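Local coordinates for conserved hypothetical protein (Sulfolobus solfataricus, PDB 2FNA), which is of unknown cellular role but binds ADP and magnesium and probably hydrolyses ATP as an archaeal AAA+ ATPase, at residues A[20-25]-A[47-52]. Residues are numbered along the deposited sequence; the frame is centred on the assembly and turned at random.
Sequences KEIEKL and IKIGIN. With EDO (1,2-ethanediol), chain H.
Ile47 meets Leu25 first, through its CA and also its side chain: CD1 of Leu25 lies 3.9 Å from Ile47 CA and 4.0 Å from Ile47 CG1. The CB of Ile47 is nevertheless directed away from helix 19-27, and its side chain reaches Tyr60 of strand 58-62 and Ile174 of strand 171-177, the latter touched by Leu25 as well, so the same leucine packs on a helix and on the sheet beneath. Lys48 turns its back on the contact. Its chain bends at the far end, where NZ donates a hydrogen bond of 2.9 Å to O1 of a 1,2-ethanediol probably left from crystallisation, while the side chain also rests on Tyr60 and Pro8; an alanine here would probably leave that diol without its ammonium donor and Tyr60 less covered. Helix 43-54 follows what appears to be the Walker A loop of a P-loop NTPase fold, whose central sheet is parallel; the axes of segments 20-25 and 47-52 pass 9.5 Å apart at a signed crossing angle of -53°. At Ile49 the meeting is methyl to methyl, CG2 against Ile22 CG2 at 4.2 Å. Gly50 and Ile22 form the closest CA pair, 6.3 Å apart. The pair illustrates a general point of helix packing, that a glycine on a helix face lets a neighbouring side chain lie against the backbone. With CG anti to the backbone N (chi1 179°), Leu25 extends CD2 to within 4.1 Å of Gly50 CA, into room that the lack of a side chain at Gly50 leaves for this methyl.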
# COMPACT_ATOMS: atom_id res chain seq x y z
N LYS A 20 -3.86 12.25 -14.13
CA LYS A 20 -3.40 13.34 -13.26
C LYS A 20 -2.52 12.78 -12.14
O LYS A 20 -1.52 13.39 -11.78
CB LYS A 20 -4.59 14.08 -12.61
CG LYS A 20 -5.49 14.80 -13.59
N GLU A 21 -2.92 11.63 -11.60
CA GLU A 21 -2.18 11.02 -10.51
C GLU A 21 -0.80 10.55 -10.96
O GLU A 21 0.17 10.78 -10.26
CB GLU A 21 -2.96 9.87 -9.88
CG GLU A 21 -4.20 10.31 -9.12
CD GLU A 21 -5.39 10.64 -10.02
OE1 GLU A 21 -5.33 10.39 -11.24
OE2 GLU A 21 -6.39 11.18 -9.50
N ILE A 22 -0.71 9.91 -12.11
CA ILE A 22 0.56 9.40 -12.62
C ILE A 22 1.48 10.56 -12.94
O ILE A 22 2.67 10.50 -12.70
CB ILE A 22 0.38 8.54 -13.90
CG1 ILE A 22 -0.41 7.27 -13.60
CG2 ILE A 22 1.73 8.19 -14.55
CD1 ILE A 22 -1.07 6.64 -14.86
N GLU A 23 0.93 11.63 -13.51
CA GLU A 23 1.76 12.75 -13.90
C GLU A 23 2.33 13.44 -12.67
O GLU A 23 3.48 13.85 -12.65
CB GLU A 23 0.94 13.73 -14.75
CG GLU A 23 1.77 14.90 -15.38
N LYS A 24 1.51 13.59 -11.63
CA LYS A 24 1.98 14.15 -10.36
C LYS A 24 3.07 13.30 -9.69
O LYS A 24 4.08 13.82 -9.22
CB LYS A 24 0.80 14.31 -9.39
CG LYS A 24 1.21 14.91 -8.02
CD LYS A 24 0.03 15.48 -7.25
CE LYS A 24 0.52 16.20 -5.99
NZ LYS A 24 -0.63 16.58 -5.11
N LEU A 25 2.83 12.00 -9.61
CA LEU A 25 3.84 11.04 -9.14
C LEU A 25 5.17 11.17 -9.87
O LEU A 25 6.22 11.31 -9.26
CB LEU A 25 3.33 9.63 -9.29
CG LEU A 25 4.25 8.47 -8.86
CD1 LEU A 25 3.44 7.23 -8.59
CD2 LEU A 25 5.33 8.17 -9.88
N ILE A 47 3.03 3.41 -9.55
CA ILE A 47 4.44 3.48 -9.19
C ILE A 47 5.28 2.77 -10.24
O ILE A 47 6.28 3.32 -10.73
CB ILE A 47 4.70 2.89 -7.78
CG1 ILE A 47 4.09 3.80 -6.71
CG2 ILE A 47 6.20 2.76 -7.47
CD1 ILE A 47 4.18 3.27 -5.31
N LYS A 48 4.87 1.54 -10.58
CA LYS A 48 5.53 0.79 -11.66
C LYS A 48 5.44 1.49 -13.02
O LYS A 48 6.43 1.62 -13.73
CB LYS A 48 4.92 -0.58 -11.75
CG LYS A 48 5.28 -1.43 -10.54
CD LYS A 48 4.34 -2.63 -10.39
CE LYS A 48 5.11 -3.88 -10.30
NZ LYS A 48 5.77 -4.17 -11.61
N ILE A 49 4.26 1.98 -13.38
CA ILE A 49 4.08 2.73 -14.61
C ILE A 49 4.99 3.95 -14.58
O ILE A 49 5.72 4.19 -15.53
CB ILE A 49 2.60 3.14 -14.81
CG1 ILE A 49 1.75 1.91 -15.13
CG2 ILE A 49 2.45 4.22 -15.88
CD1 ILE A 49 0.27 2.15 -14.97
N GLY A 50 4.96 4.69 -13.45
CA GLY A 50 5.74 5.92 -13.27
C GLY A 50 7.24 5.69 -13.44
O GLY A 50 7.88 6.40 -14.17
N ILE A 51 7.80 4.70 -12.74
CA ILE A 51 9.25 4.44 -12.82
C ILE A 51 9.67 3.87 -14.15
O ILE A 51 10.76 4.16 -14.62
CB ILE A 51 9.81 3.54 -11.65
CG1 ILE A 51 9.33 2.10 -11.71
CG2 ILE A 51 9.52 4.16 -10.29
CD1 ILE A 51 9.63 1.32 -10.36
N ASN A 52 8.81 3.05 -14.78
CA ASN A 52 9.07 2.59 -16.16
C ASN A 52 9.13 3.75 -17.14
O ASN A 52 10.03 3.79 -17.97
CB ASN A 52 8.01 1.57 -16.63
CG ASN A 52 8.24 0.18 -16.06
OD1 ASN A 52 9.37 -0.23 -15.78
ND2 ASN A 52 7.15 -0.56 -15.86
C1 EDO H . 8.88 -1.84 -12.19
O1 EDO H . 7.99 -2.76 -12.84
C2 EDO H . 9.76 -2.60 -11.20
O2 EDO H . 8.97 -3.33 -10.25